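Local coordinates for ABC-type branched-chain amino acid transport systems periplasmic component-like protein (Thermomonospora curvata, PDB 4N03), which probably serves as the substrate-binding component of an ABC transporter, holding a fatty acid such as palmitate for delivery to the membrane permease, at residues A[258-268]-A[375-383]. Sequence-based numbering, arbitrary orientation. Where two conformers were deposited one is given.
Sequences YSPQLLATPAK and PDEKATGGA
With CG anti to the backbone N (chi1 174°), the ring of Y258 reaches across to the 375-383 loop and lies alongside P375, the two pointing opposite ways; P375 CG is 3.7 Å from the ring centroid and 22° off the normal, a CH-pi contact over one face, and P260 N sits above the other face, off centre. The phenol OH donates to G382 O at 2.7 Å, the donor tilted 19° from the carbonyl plane. As D376 N also donates to G382 O, at 3.0 Å, two bonds grip this carbonyl of a buried residue. Replacing Y258 with a phenylalanine would probably cost G382 O one of these two donors and leave the ring less firmly fixed. Beside the phenol, L263 CD1 packs 3.6 Å from E377 CA, while P260 CG touches G381 O. At the margin, in the conformers described, the side chains of K268 and E377 cross at about a right angle in a weak salt bridge (NZ to OE2 3.1 Å), perhaps only partly populated. The contact thus packs the loop after strand 251-253, with its 3-10 turn, against the connection between antiparallel neighbours 370-375 and 383-390, the latter at the sheet edge, in a lobe of the leucine-binding-protein-type periplasmic binding fold.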
# COMPACT_ATOMS: atom_id res chain seq x y z
N TYR A 258 5.65 4.19 8.75
CA TYR A 258 5.50 3.65 10.11
C TYR A 258 5.55 2.15 10.04
O TYR A 258 5.04 1.55 9.13
CB TYR A 258 4.15 4.10 10.70
CG TYR A 258 3.89 3.46 12.01
CD1 TYR A 258 4.64 3.82 13.12
CD2 TYR A 258 2.89 2.54 12.19
CE1 TYR A 258 4.44 3.17 14.35
CE2 TYR A 258 2.67 1.93 13.43
CZ TYR A 258 3.44 2.28 14.50
OH TYR A 258 3.25 1.70 15.75
N SER A 259 6.18 1.54 11.05
CA SER A 259 6.09 0.11 11.36
C SER A 259 6.02 0.03 12.88
O SER A 259 6.63 0.80 13.59
CB SER A 259 7.35 -0.60 10.86
OG SER A 259 8.48 -0.17 11.61
N PRO A 260 5.29 -0.97 13.41
CA PRO A 260 5.23 -1.10 14.85
C PRO A 260 6.55 -1.44 15.52
O PRO A 260 6.74 -1.11 16.69
CB PRO A 260 4.27 -2.26 15.06
CG PRO A 260 3.49 -2.37 13.83
CD PRO A 260 4.38 -1.90 12.73
N GLN A 261 7.50 -1.95 14.77
CA GLN A 261 8.84 -2.18 15.31
C GLN A 261 9.42 -0.89 15.88
O GLN A 261 10.27 -0.89 16.77
CB GLN A 261 9.79 -2.70 14.23
CG GLN A 261 9.59 -4.14 13.85
CD GLN A 261 8.38 -4.44 13.03
OE1 GLN A 261 7.72 -3.53 12.46
NE2 GLN A 261 8.12 -5.72 12.85
N LEU A 262 9.06 0.26 15.28
CA LEU A 262 9.60 1.52 15.75
C LEU A 262 9.23 1.83 17.21
O LEU A 262 9.91 2.57 17.89
CB LEU A 262 9.11 2.68 14.89
CG LEU A 262 9.43 2.64 13.41
CD1 LEU A 262 8.84 3.86 12.69
CD2 LEU A 262 10.92 2.52 13.14
N LEU A 263 8.15 1.21 17.70
CA LEU A 263 7.73 1.43 19.08
C LEU A 263 8.64 0.77 20.10
O LEU A 263 8.64 1.19 21.25
CB LEU A 263 6.29 0.99 19.29
CG LEU A 263 5.26 1.70 18.42
CD1 LEU A 263 3.87 1.32 18.79
CD2 LEU A 263 5.39 3.22 18.47
N ALA A 264 9.49 -0.15 19.65
CA ALA A 264 10.47 -0.80 20.48
C ALA A 264 11.78 -0.09 20.43
O ALA A 264 12.76 -0.63 20.93
CB ALA A 264 10.62 -2.26 20.07
N THR A 265 11.82 1.13 19.91
CA THR A 265 12.99 1.97 19.82
C THR A 265 12.74 3.28 20.56
O THR A 265 11.60 3.57 20.93
CB THR A 265 13.38 2.30 18.36
OG1 THR A 265 12.51 3.32 17.87
CG2 THR A 265 13.29 1.08 17.45
N PRO A 266 13.76 4.12 20.71
CA PRO A 266 13.55 5.36 21.38
C PRO A 266 12.68 6.36 20.61
O PRO A 266 12.31 7.36 21.16
CB PRO A 266 14.97 5.90 21.58
CG PRO A 266 15.80 4.68 21.68
CD PRO A 266 15.20 3.80 20.63
N ALA A 267 12.30 6.06 19.37
CA ALA A 267 11.37 6.91 18.65
C ALA A 267 9.97 6.85 19.18
O ALA A 267 9.16 7.71 18.85
CB ALA A 267 11.38 6.56 17.17
N LYS A 268 9.66 5.84 20.02
CA LYS A 268 8.28 5.63 20.47
C LYS A 268 7.55 6.88 20.94
O LYS A 268 6.42 7.14 20.48
CB LYS A 268 8.22 4.55 21.55
CG LYS A 268 6.85 4.28 22.13
CD LYS A 268 6.83 3.29 23.29
CE LYS A 268 5.42 3.20 23.84
NZ LYS A 268 4.97 4.42 24.59
N PRO A 375 0.09 5.63 15.54
CA PRO A 375 0.79 4.62 16.33
C PRO A 375 0.27 4.53 17.76
O PRO A 375 -0.04 5.55 18.37
CB PRO A 375 2.22 5.08 16.30
CG PRO A 375 2.34 5.87 15.06
CD PRO A 375 1.03 6.61 14.97
N ASP A 376 0.20 3.30 18.29
CA ASP A 376 -0.25 3.02 19.68
C ASP A 376 0.30 1.70 20.10
O ASP A 376 0.01 0.72 19.48
CB ASP A 376 -1.77 2.99 19.69
CG ASP A 376 -2.37 2.98 21.09
OD1 ASP A 376 -1.66 2.67 22.09
OD2 ASP A 376 -3.57 3.27 21.19
N GLU A 377 1.12 1.71 21.12
CA GLU A 377 1.73 0.48 21.56
C GLU A 377 0.73 -0.48 22.22
O GLU A 377 0.97 -1.68 22.30
CB GLU A 377 2.90 0.80 22.48
CG GLU A 377 2.52 1.27 23.88
CD GLU A 377 2.12 2.75 24.00
OE1 GLU A 377 1.75 3.48 23.01
OE2 GLU A 377 2.20 3.19 25.17
N LYS A 378 -0.39 0.06 22.68
CA LYS A 378 -1.44 -0.68 23.36
C LYS A 378 -2.39 -1.41 22.41
O LYS A 378 -3.23 -2.19 22.84
CB LYS A 378 -2.28 0.28 24.24
CG LYS A 378 -1.43 1.10 25.20
CD LYS A 378 -2.25 1.93 26.17
CE LYS A 378 -1.36 2.38 27.32
NZ LYS A 378 -2.09 2.32 28.60
N ALA A 379 -2.29 -1.16 21.13
CA ALA A 379 -3.26 -1.64 20.18
C ALA A 379 -2.74 -2.78 19.37
O ALA A 379 -1.57 -2.82 19.03
CB ALA A 379 -3.62 -0.47 19.25
N THR A 380 -3.65 -3.67 18.99
CA THR A 380 -3.33 -4.75 18.07
C THR A 380 -2.85 -4.13 16.75
O THR A 380 -3.49 -3.26 16.18
CB THR A 380 -4.56 -5.62 17.86
OG1 THR A 380 -5.00 -6.10 19.14
CG2 THR A 380 -4.25 -6.85 17.00
N GLY A 381 -1.70 -4.60 16.28
CA GLY A 381 -1.10 -4.08 15.08
C GLY A 381 -0.40 -2.76 15.24
O GLY A 381 0.01 -2.15 14.23
N GLY A 382 -0.29 -2.25 16.46
CA GLY A 382 0.55 -1.07 16.72
C GLY A 382 -0.05 0.25 16.26
O GLY A 382 0.67 1.23 16.19
N ALA A 383 -1.35 0.29 16.02
CA ALA A 383 -1.98 1.51 15.51
C ALA A 383 -3.46 1.47 15.84
O ALA A 383 -4.06 0.40 15.90
CB ALA A 383 -1.77 1.69 14.01